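Local coordinates for protein 3,4-dihydroxy-2-butanone 4-phosphate synthase (PDB 6MNZ) that probably converts D-ribulose 5-phosphate into 3,4-dihydroxy-2-butanone 4-phosphate and formate, a step of riboflavin biosynthesis that uses magnesium or manganese, at residues G135-R140 against T144-D149; V10-I13 against M18-L21. All blocks are in the same frame, centred on the assembly; numbering follows the deposited sequence.

Contact 1 (G135-R140 against T144-D149); sequences GGVLHR and TEAGCD. With SO4 (sulfate ion), chain C.
R140 has CG opposite its backbone N (chi1 -163°) and E145 bends at chi2 (74°), and the two side chains cross at about a right angle. They sit in the DHBP synthase domain, where the loop after strand 127-131 turns into helix 143-153, and R140 and T144 belong to the predicted D-ribulose 5-phosphate site. NE of R140 forms a salt bridge with OE1 of E145 at 2.5 Å, but the hydrogen bond within it is bent (129° at the hydrogen) and weak. OE2 of E145 lies over one face of the guanidinium and also takes the backbone N-H of Q133, which helps to fix the carboxylate. At the other end of the contact, D149 uses OD2 to accept the backbone N-H of V137; R152 pairs with OD1 and R199 with OD2, which probably balances the charge. G136 suits its place because its positive phi is easy for glycine and its CA passes close to OD2 of D149. V137 lays CG2 over the helix backbone, 3.9 Å from CB of A146; small A146 admits the valine. I192 and I196 of helix 192-202 pack on V137, and I192 also touches A146. A sulfate, probably from the crystallisation liquor, is bonded by H143 and R27, consistent with a phosphate pocket. Its O1 lies at the edge of the R140 guanidinium, near its plane, at a separation too short to be trusted in detail. The same O1 accepts two bonds from T144, from the backbone N at 2.7 Å and from OG1 at 2.8 Å.

Contact 2 (V10-I13 against M18-L21); sequences VADI and MVIL
I13 and V19 form the tight part of this contact, CD1 of the isoleucine lying 3.7 Å from CG2 of the valine as their side chains cross at about a right angle. The long I13 branch reaches the strand, whereas the branched V19 fits an extended backbone and offers a methyl to each of two helix residues. V19 turns CG1 opposite its carbonyl carbon (chi1 -63°), which sets CG2 between the backbone N and the carbonyl carbon, against I13. CG1 goes to D12, 3.7 Å from CB, so even the acidic residue contributes its aliphatic carbon to the packing. Helix 6-15 leads through a short turn into strand 19-22 of the mixed sheet in the DHBP synthase domain, an alpha-beta hairpin in which the helix lies against the strand that follows it. L150 of helix 143-153 touches both I13 and V19, and V34 of the adjacent strand 31-36 adds to the apolar layer. The polar side is looser: no direct hydrogen bond joins the segments. One water bridges 2.6 Å from OD1 of D12 and 2.8 Å from O of M18, with both oxygens as possible acceptors. An aspartate suits this polar margin, where K188 makes a long, weak ion pair with the same OD1.

From the N terminus, contact 2 comes first: helix 6-15 turns back through a short connection, and the pairing of 10-13 with 18-21 closes that loop onto the strand 19-22. The chain then runs through much of the DHBP synthase domain before contact 1 closes a second short loop, between 135-140 and 144-149. The two loops follow in series, neither nesting nor crossing. In space they are neighbours, with centres about 15 Å apart, and they meet where CB of A146 packs on CD1 of L21 at 3.9 Å. Helix 143-153 thus joins the strand 19-22 and helix 6-15 to the loop 135-140, beside the sulfate site at the start of that helix.

Contact 1 (G135-R140 against T144-D149)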
ATOM      1  N   GLY A 135      17.080   2.914  -0.821  1.00 35.47           N
ATOM      2  CA  GLY A 135      17.706   4.109  -0.304  1.00 39.44           C
ATOM      3  C   GLY A 135      18.366   3.954   1.044  1.00 42.38           C
ATOM      4  O   GLY A 135      18.853   4.939   1.606  1.00 32.13           O
ATOM      5  N   GLY A 136      18.348   2.751   1.610  1.00 54.03           N
ATOM      6  CA  GLY A 136      19.015   2.533   2.877  1.00 49.70           C
ATOM      7  C   GLY A 136      18.286   3.224   4.012  1.00 39.20           C
ATOM      8  O   GLY A 136      17.057   3.357   4.010  1.00 40.01           O
ATOM      9  N   VAL A 137      19.068   3.797   4.920  1.00 38.44           N
ATOM     10  CA  VAL A 137      18.555   4.352   6.166  1.00 38.15           C
ATOM     11  C   VAL A 137      17.814   5.654   5.883  1.00 31.53           C
ATOM     12  O   VAL A 137      17.240   6.265   6.790  1.00 21.26           O
ATOM     13  CB  VAL A 137      19.708   4.561   7.168  1.00 35.95           C
ATOM     14  CG1 VAL A 137      19.236   5.273   8.404  1.00 32.68           C
ATOM     15  CG2 VAL A 137      20.324   3.230   7.550  1.00 33.96           C
ATOM     16  N   LEU A 138      17.743   6.046   4.610  1.00 42.72           N
ATOM     17  CA  LEU A 138      16.977   7.237   4.257  1.00 37.78           C
ATOM     18  C   LEU A 138      15.489   7.050   4.524  1.00 35.89           C
ATOM     19  O   LEU A 138      14.762   8.042   4.659  1.00 35.25           O
ATOM     20  CB  LEU A 138      17.195   7.593   2.788  1.00 32.21           C
ATOM     21  CG  LEU A 138      18.604   8.028   2.396  1.00 34.02           C
ATOM     22  CD1 LEU A 138      18.690   8.163   0.884  1.00 46.96           C
ATOM     23  CD2 LEU A 138      18.985   9.328   3.085  1.00 29.19           C
ATOM     24  N   HIS A 139      14.989   5.825   4.369  1.00 33.92           N
ATOM     25  CA  HIS A 139      13.553   5.571   4.353  1.00 32.17           C
ATOM     26  C   HIS A 139      13.108   4.625   5.454  1.00 37.55           C
ATOM     27  O   HIS A 139      12.236   4.983   6.254  1.00 52.17           O
ATOM     28  CB  HIS A 139      13.148   5.012   2.980  1.00 45.86           C
ATOM     29  CG  HIS A 139      13.702   5.790   1.829  1.00 40.91           C
ATOM     30  ND1 HIS A 139      13.404   7.120   1.621  1.00 40.75           N
ATOM     31  CD2 HIS A 139      14.636   5.467   0.903  1.00 41.74           C
ATOM     32  CE1 HIS A 139      14.112   7.574   0.603  1.00 38.24           C
ATOM     33  NE2 HIS A 139      14.834   6.579   0.120  1.00 40.23           N
ATOM     34  N   ARG A 140      13.714   3.444   5.552  1.00 41.33           N
ATOM     35  CA  ARG A 140      13.528   2.562   6.696  1.00 35.69           C
ATOM     36  C   ARG A 140      14.716   2.711   7.635  1.00 37.11           C
ATOM     37  O   ARG A 140      15.849   2.380   7.265  1.00 47.85           O
ATOM     38  CB  ARG A 140      13.375   1.107   6.254  1.00 29.52           C
ATOM     39  CG  ARG A 140      12.778   0.213   7.326  1.00 48.28           C
ATOM     40  CD  ARG A 140      12.888  -1.260   6.962  1.00 55.69           C
ATOM     41  NE  ARG A 140      13.874  -1.952   7.788  1.00 57.27           N
ATOM     42  CZ  ARG A 140      13.749  -3.202   8.227  1.00 48.05           C
ATOM     43  NH1 ARG A 140      12.781  -3.976   7.754  1.00 41.96           N
ATOM     44  NH2 ARG A 140      14.743  -3.754   8.909  1.00 60.15           N
ATOM     45  N   THR A 144      18.905  -3.304   9.589  1.00 31.24           N
ATOM     46  CA  THR A 144      19.238  -3.873   8.288  1.00 38.16           C
ATOM     47  C   THR A 144      19.815  -2.810   7.361  1.00 33.28           C
ATOM     48  O   THR A 144      20.919  -2.962   6.826  1.00 31.71           O
ATOM     49  CB  THR A 144      17.990  -4.508   7.669  1.00 46.52           C
ATOM     50  OG1 THR A 144      17.506  -5.544   8.534  1.00 49.65           O
ATOM     51  CG2 THR A 144      18.299  -5.092   6.291  1.00 37.20           C
ATOM     52  N   GLU A 145      19.044  -1.752   7.107  1.00 34.40           N
ATOM     53  CA  GLU A 145      19.541  -0.649   6.295  1.00 44.89           C
ATOM     54  C   GLU A 145      20.762  -0.001   6.929  1.00 35.59           C
ATOM     55  O   GLU A 145      21.707   0.368   6.221  1.00 32.05           O
ATOM     56  CB  GLU A 145      18.435   0.387   6.091  1.00 42.18           C
ATOM     57  CG  GLU A 145      17.312  -0.073   5.173  1.00 38.79           C
ATOM     58  CD  GLU A 145      16.399  -1.093   5.824  1.00 34.93           C
ATOM     59  OE1 GLU A 145      16.057  -0.914   7.012  1.00 39.02           O
ATOM     60  OE2 GLU A 145      15.917  -1.999   5.113  1.00 49.12           O
ATOM     61  N   ALA A 146      20.831   0.006   8.262  1.00 33.73           N
ATOM     62  CA  ALA A 146      21.921   0.695   8.941  1.00 32.85           C
ATOM     63  C   ALA A 146      23.229  -0.068   8.791  1.00 31.97           C
ATOM     64  O   ALA A 146      24.281   0.533   8.545  1.00 36.54           O
ATOM     65  CB  ALA A 146      21.578   0.890  10.417  1.00 33.97           C
ATOM     66  N   GLY A 147      23.175  -1.397   8.878  1.00 35.93           N
ATOM     67  CA  GLY A 147      24.372  -2.190   8.661  1.00 32.98           C
ATOM     68  C   GLY A 147      24.949  -2.008   7.271  1.00 38.34           C
ATOM     69  O   GLY A 147      26.157  -1.825   7.110  1.00 31.68           O
ATOM     70  N   CYS A 148      24.084  -1.979   6.256  1.00 34.79           N
ATOM     71  CA  CYS A 148      24.553  -1.798   4.887  1.00 36.23           C
ATOM     72  C   CYS A 148      25.149  -0.409   4.696  1.00 27.87           C
ATOM     73  O   CYS A 148      26.268  -0.264   4.194  1.00 29.87           O
ATOM     74  CB  CYS A 148      23.404  -2.032   3.905  1.00 41.66           C
ATOM     75  SG  CYS A 148      22.859  -3.750   3.794  1.00 38.45           S
ATOM     76  N   ASP A 149      24.372   0.633   5.004  1.00 33.58           N
ATOM     77  CA  ASP A 149      24.837   1.994   4.763  1.00 37.18           C
ATOM     78  C   ASP A 149      26.113   2.293   5.538  1.00 39.07           C
ATOM     79  O   ASP A 149      27.043   2.896   4.990  1.00 37.89           O
ATOM     80  CB  ASP A 149      23.745   2.995   5.137  1.00 33.84           C
ATOM     81  CG  ASP A 149      22.553   2.932   4.205  1.00 37.88           C
ATOM     82  OD1 ASP A 149      22.715   2.455   3.061  1.00 39.22           O
ATOM     83  OD2 ASP A 149      21.453   3.346   4.620  1.00 34.97           O
TER
HETATM   84  S   SO4 C 401      15.736  -4.325  11.549  1.00 33.70           S
HETATM   85  O1  SO4 C 401      16.335  -3.786  10.331  1.00 44.23           O
HETATM   86  O2  SO4 C 401      15.945  -3.388  12.647  1.00 29.54           O
HETATM   87  O3  SO4 C 401      16.369  -5.599  11.867  1.00 42.69           O
HETATM   88  O4  SO4 C 401      14.302  -4.527  11.368  1.00 34.37           O

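Contact 2 (V10-I13 against M18-L21)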
ATOM      1  N   VAL A  10      31.994   4.638  11.373  1.00 32.35           N
ATOM      2  CA  VAL A  10      32.401   4.266  10.022  1.00 39.92           C
ATOM      3  C   VAL A  10      33.846   3.779  10.016  1.00 39.05           C
ATOM      4  O   VAL A  10      34.200   2.854   9.277  1.00 39.87           O
ATOM      5  CB  VAL A  10      32.202   5.447   9.055  1.00 34.46           C
ATOM      6  CG1 VAL A  10      32.650   5.070   7.653  1.00 37.08           C
ATOM      7  CG2 VAL A  10      30.748   5.894   9.046  1.00 33.52           C
ATOM      8  N   ALA A  11      34.697   4.371  10.860  1.00 35.40           N
ATOM      9  CA  ALA A  11      36.121   4.056  10.806  1.00 40.95           C
ATOM     10  C   ALA A  11      36.405   2.679  11.390  1.00 39.20           C
ATOM     11  O   ALA A  11      37.266   1.949  10.885  1.00 36.20           O
ATOM     12  CB  ALA A  11      36.920   5.127  11.548  1.00 42.38           C
ATOM     13  N   ASP A  12      35.689   2.303  12.451  1.00 43.38           N
ATOM     14  CA  ASP A  12      35.867   0.977  13.031  1.00 39.54           C
ATOM     15  C   ASP A  12      35.376  -0.109  12.084  1.00 41.34           C
ATOM     16  O   ASP A  12      36.031  -1.146  11.927  1.00 50.72           O
ATOM     17  CB  ASP A  12      35.136   0.890  14.368  1.00 43.94           C
ATOM     18  CG  ASP A  12      35.974   1.407  15.518  1.00 42.61           C
ATOM     19  OD1 ASP A  12      35.678   1.047  16.675  1.00 46.08           O
ATOM     20  OD2 ASP A  12      37.000   2.069  15.253  1.00 46.69           O
ATOM     21  N   ILE A  13      34.295   0.163  11.352  1.00 38.71           N
ATOM     22  CA  ILE A  13      33.824  -0.784  10.349  1.00 41.66           C
ATOM     23  C   ILE A  13      34.876  -0.962   9.263  1.00 42.23           C
ATOM     24  O   ILE A  13      35.222  -2.089   8.893  1.00 40.96           O
ATOM     25  CB  ILE A  13      32.479  -0.312   9.765  1.00 39.73           C
ATOM     26  CG1 ILE A  13      31.370  -0.423  10.816  1.00 32.74           C
ATOM     27  CG2 ILE A  13      32.124  -1.116   8.523  1.00 52.47           C
ATOM     28  CD1 ILE A  13      30.976  -1.850  11.172  1.00 34.26           C
ATOM     29  N   MET A  18      33.838  -4.417  15.477  1.00 50.63           N
ATOM     30  CA  MET A  18      32.396  -4.321  15.635  1.00 43.31           C
ATOM     31  C   MET A  18      31.999  -2.939  16.142  1.00 34.91           C
ATOM     32  O   MET A  18      32.806  -2.194  16.703  1.00 37.00           O
ATOM     33  CB  MET A  18      31.886  -5.391  16.601  1.00 39.38           C
ATOM     34  CG  MET A  18      32.265  -6.807  16.214  1.00 37.53           C
ATOM     35  SD  MET A  18      31.413  -8.043  17.209  1.00 52.22           S
ATOM     36  CE  MET A  18      32.064  -9.551  16.493  1.00 45.98           C
ATOM     37  N   VAL A  19      30.718  -2.619  15.964  1.00 20.07           N
ATOM     38  CA  VAL A  19      30.127  -1.410  16.520  1.00 25.39           C
ATOM     39  C   VAL A  19      28.684  -1.727  16.877  1.00 25.60           C
ATOM     40  O   VAL A  19      28.062  -2.607  16.278  1.00 36.43           O
ATOM     41  CB  VAL A  19      30.207  -0.216  15.538  1.00 46.96           C
ATOM     42  CG1 VAL A  19      31.659   0.146  15.249  1.00 41.07           C
ATOM     43  CG2 VAL A  19      29.461  -0.531  14.251  1.00 49.84           C
ATOM     44  N   ILE A  20      28.204  -1.109  17.949  1.00 27.00           N
ATOM     45  CA  ILE A  20      26.827  -1.290  18.394  1.00 26.58           C
ATOM     46  C   ILE A  20      25.975  -0.180  17.799  1.00 26.57           C
ATOM     47  O   ILE A  20      26.371   0.992  17.801  1.00 37.21           O
ATOM     48  CB  ILE A  20      26.739  -1.291  19.929  1.00 30.06           C
ATOM     49  CG1 ILE A  20      27.528  -2.464  20.507  1.00 35.21           C
ATOM     50  CG2 ILE A  20      25.287  -1.365  20.376  1.00 40.22           C
ATOM     51  CD1 ILE A  20      27.750  -2.373  21.997  1.00 52.33           C
ATOM     52  N   LEU A  21      24.835  -0.558  17.226  1.00 31.47           N
ATOM     53  CA  LEU A  21      23.905   0.386  16.620  1.00 34.54           C
ATOM     54  C   LEU A  21      22.543   0.208  17.272  1.00 36.49           C
ATOM     55  O   LEU A  21      21.970  -0.886  17.237  1.00 37.11           O
ATOM     56  CB  LEU A  21      23.808   0.176  15.107  1.00 41.24           C
ATOM     57  CG  LEU A  21      24.677   1.095  14.244  1.00 36.04           C
ATOM     58  CD1 LEU A  21      24.620   0.663  12.785  1.00 54.24           C
ATOM     59  CD2 LEU A  21      24.252   2.551  14.382  1.00 44.28           C
TER
HETATM   60  O   HOH W   1      33.942  -0.118  18.175  1.00 41.88           O